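Local coordinates for protein 2-hydroxychromene-2-carboxylate isomerase (Pseudomonas putida, PDB 2IMF) that catalyses the reversible glutathione-dependent isomerisation of 2-hydroxychromene-2-carboxylate to trans-o-hydroxybenzylidenepyruvate in naphthalene degradation, at residues I32-I37 against G97-A102. Sequence-based numbering, arbitrary orientation.
Sequences IRYNAI and GAEAQA
Glu99 reaches from the first turn of helix 99-115 to the backbone of Ile32, illustrating how a helix start can meet the polar edge of a sheet. Strand 31-36 is outermost in the sheet of this chain: Arg33 and Asn35 pair with strand 2-7, while the N and O of Ile32 face the helix. From CB the Glu99 chain runs with CG anti to the backbone N (chi1 166°), then bends at chi2, carrying the carboxyl group across to the strand. There CD lies 3.2 Å from Ile32 O, which lies ahead of the carboxyl group, nearly equidistant from OE1 and OE2. Glu99 OE2 accepts a fairly long hydrogen bond from Ile32 N (3.3 Å), on its syn side but 31° out of the carboxylate plane. Glu99 OE1 instead approaches the edge of the Tyr34 ring near its plane, 3.8 Å from CE1, with ring and carboxylate planes 44° apart. One turn along, Ala102 CB lies 4.4 Å from Tyr34 CD1, and Ala103 and Val106 extend this apolar patch along the helix. The contact thus joins the central sheet to a helix of the helical insertion that kappa class glutathione transferases carry in their thioredoxin-like fold. Were Glu99 shortened to an alanine, Ile32 N would probably lose this acceptor and the Tyr34 edge its oxygen neighbour. The chemistry is mixed: Ile32 N and the aromatic edge would probably favour a negative group, and the nearby helix start may add to this, whereas Ile32 O stands 2.8 Å from Glu99 OE1 and 2.9 Å from Glu99 OE2. Bare acceptors so close would repel, which is consistent with a carboxyl group protonated at least part of the time, though Ile32 has a second conformer and the inference remains tentative.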
ATOM      1  N   ILE A  32       8.725  15.245  15.773  1.00 22.15           N
ATOM      2  CA  ILE A  32       8.987  14.767  14.376  1.00 21.50           C
ATOM      3  C   ILE A  32      10.272  15.366  13.889  1.00 20.97           C
ATOM      4  O   ILE A  32      10.429  16.613  13.917  1.00 22.60           O
ATOM      5  CB  ILE A  32       7.902  15.257  13.408  0.50 21.06           C
ATOM      6  CG1 ILE A  32       6.518  14.736  13.817  0.50 18.82           C
ATOM      7  CG2 ILE A  32       8.205  14.808  11.962  0.50 20.88           C
ATOM      8  CD1 ILE A  32       6.427  13.222  13.726  0.50 22.60           C
ATOM      9  N   ARG A  33      11.177  14.538  13.380  1.00 19.60           N
ATOM     10  CA  ARG A  33      12.329  15.003  12.659  1.00 19.34           C
ATOM     11  C   ARG A  33      12.009  14.927  11.136  1.00 18.00           C
ATOM     12  O   ARG A  33      11.928  13.811  10.556  1.00 16.92           O
ATOM     13  CB  ARG A  33      13.572  14.200  13.024  1.00 21.63           C
ATOM     14  CG  ARG A  33      14.788  14.650  12.296  1.00 28.97           C
ATOM     15  CD  ARG A  33      16.062  13.916  12.809  1.00 37.18           C
ATOM     16  NE  ARG A  33      15.871  13.355  14.146  1.00 43.84           N
ATOM     17  CZ  ARG A  33      16.365  12.186  14.576  1.00 44.56           C
ATOM     18  NH1 ARG A  33      17.099  11.414  13.793  1.00 47.14           N
ATOM     19  NH2 ARG A  33      16.108  11.774  15.797  1.00 47.10           N
ATOM     20  N   TYR A  34      11.850  16.081  10.491  1.00 16.07           N
ATOM     21  CA  TYR A  34      11.442  16.143   9.062  1.00 15.71           C
ATOM     22  C   TYR A  34      12.617  16.038   8.115  1.00 15.45           C
ATOM     23  O   TYR A  34      13.702  16.633   8.370  1.00 17.83           O
ATOM     24  CB  TYR A  34      10.775  17.464   8.787  1.00 15.57           C
ATOM     25  CG  TYR A  34       9.480  17.644   9.479  1.00 14.56           C
ATOM     26  CD1 TYR A  34       9.465  18.196  10.773  1.00 17.11           C
ATOM     27  CD2 TYR A  34       8.255  17.264   8.907  1.00 13.87           C
ATOM     28  CE1 TYR A  34       8.269  18.395  11.458  1.00 18.31           C
ATOM     29  CE2 TYR A  34       7.066  17.464   9.601  1.00 15.74           C
ATOM     30  CZ  TYR A  34       7.094  18.006  10.897  1.00 17.42           C
ATOM     31  OH  TYR A  34       5.921  18.211  11.557  1.00 19.41           O
ATOM     32  N   ASN A  35      12.450  15.282   7.030  1.00 15.99           N
ATOM     33  CA  ASN A  35      13.458  15.141   6.037  1.00 13.73           C
ATOM     34  C   ASN A  35      12.817  15.241   4.643  1.00 13.04           C
ATOM     35  O   ASN A  35      12.201  14.289   4.184  1.00 15.43           O
ATOM     36  CB  ASN A  35      14.126  13.751   6.166  1.00 15.99           C
ATOM     37  CG  ASN A  35      14.789  13.522   7.552  1.00 16.46           C
ATOM     38  OD1 ASN A  35      15.913  13.968   7.803  1.00 23.45           O
ATOM     39  ND2 ASN A  35      14.049  12.917   8.449  1.00 19.70           N
ATOM     40  N   ALA A  36      13.074  16.345   3.940  1.00 14.24           N
ATOM     41  CA  ALA A  36      12.598  16.489   2.539  1.00 14.09           C
ATOM     42  C   ALA A  36      13.610  15.850   1.622  1.00 13.14           C
ATOM     43  O   ALA A  36      14.806  16.208   1.667  1.00 14.50           O
ATOM     44  CB  ALA A  36      12.394  17.958   2.155  1.00 15.58           C
ATOM     45  N   ILE A  37      13.165  14.876   0.807  1.00 12.36           N
ATOM     46  CA  ILE A  37      14.106  14.143  -0.046  1.00 13.99           C
ATOM     47  C   ILE A  37      13.566  13.962  -1.444  1.00 14.86           C
ATOM     48  O   ILE A  37      12.380  14.142  -1.701  1.00 13.88           O
ATOM     49  CB  ILE A  37      14.455  12.700   0.485  1.00 13.45           C
ATOM     50  CG1 ILE A  37      13.146  11.872   0.676  1.00 13.41           C
ATOM     51  CG2 ILE A  37      15.103  12.825   1.871  1.00 14.44           C
ATOM     52  CD1 ILE A  37      13.440  10.367   1.004  1.00 14.00           C
ATOM     53  N   GLY A  97      14.087  26.727  10.427  1.00 25.71           N
ATOM     54  CA  GLY A  97      14.995  26.701  11.599  1.00 29.98           C
ATOM     55  C   GLY A  97      14.618  25.585  12.554  1.00 33.04           C
ATOM     56  O   GLY A  97      14.752  24.399  12.236  1.00 34.02           O
ATOM     57  N   ALA A  98      14.099  25.951  13.714  1.00 33.82           N
ATOM     58  CA  ALA A  98      13.805  24.947  14.704  1.00 35.36           C
ATOM     59  C   ALA A  98      12.459  24.316  14.407  1.00 36.36           C
ATOM     60  O   ALA A  98      11.796  24.661  13.407  1.00 35.51           O
ATOM     61  CB  ALA A  98      13.838  25.545  16.105  1.00 36.16           C
ATOM     62  N   GLU A  99      12.069  23.405  15.290  1.00 36.57           N
ATOM     63  CA  GLU A  99      11.028  22.431  15.019  1.00 36.49           C
ATOM     64  C   GLU A  99       9.722  23.078  14.638  1.00 34.71           C
ATOM     65  O   GLU A  99       9.051  22.566  13.735  1.00 34.36           O
ATOM     66  CB  GLU A  99      10.836  21.497  16.227  1.00 37.73           C
ATOM     67  CG  GLU A  99       9.554  20.638  16.197  1.00 41.42           C
ATOM     68  CD  GLU A  99       9.626  19.424  15.258  1.00 46.66           C
ATOM     69  OE1 GLU A  99      10.499  19.375  14.356  1.00 48.07           O
ATOM     70  OE2 GLU A  99       8.782  18.514  15.437  1.00 47.95           O
ATOM     71  N   ALA A 100       9.344  24.171  15.307  1.00 32.07           N
ATOM     72  CA  ALA A 100       8.010  24.735  15.085  1.00 29.45           C
ATOM     73  C   ALA A 100       7.970  25.241  13.646  1.00 27.33           C
ATOM     74  O   ALA A 100       6.944  25.140  12.980  1.00 25.52           O
ATOM     75  CB  ALA A 100       7.714  25.858  16.045  1.00 30.37           C
ATOM     76  N   GLN A 101       9.080  25.835  13.221  1.00 26.03           N
ATOM     77  CA  GLN A 101       9.106  26.534  11.925  1.00 24.59           C
ATOM     78  C   GLN A 101       9.309  25.499  10.811  1.00 23.20           C
ATOM     79  O   GLN A 101       8.808  25.674   9.711  1.00 22.07           O
ATOM     80  CB  GLN A 101      10.135  27.659  11.871  1.00 25.35           C
ATOM     81  CG  GLN A 101       9.699  29.054  12.466  1.00 26.86           C
ATOM     82  CD  GLN A 101       8.588  29.766  11.665  1.00 28.12           C
ATOM     83  OE1 GLN A 101       7.433  29.312  11.640  1.00 34.31           O
ATOM     84  NE2 GLN A 101       8.931  30.892  11.026  1.00 30.40           N
ATOM     85  N   ALA A 102      10.003  24.411  11.126  1.00 20.56           N
ATOM     86  CA  ALA A 102      10.164  23.284  10.174  1.00 20.29           C
ATOM     87  C   ALA A 102       8.800  22.664   9.973  1.00 20.98           C
ATOM     88  O   ALA A 102       8.382  22.505   8.817  1.00 19.24           O
ATOM     89  CB  ALA A 102      11.184  22.261  10.703  1.00 23.05           C
TER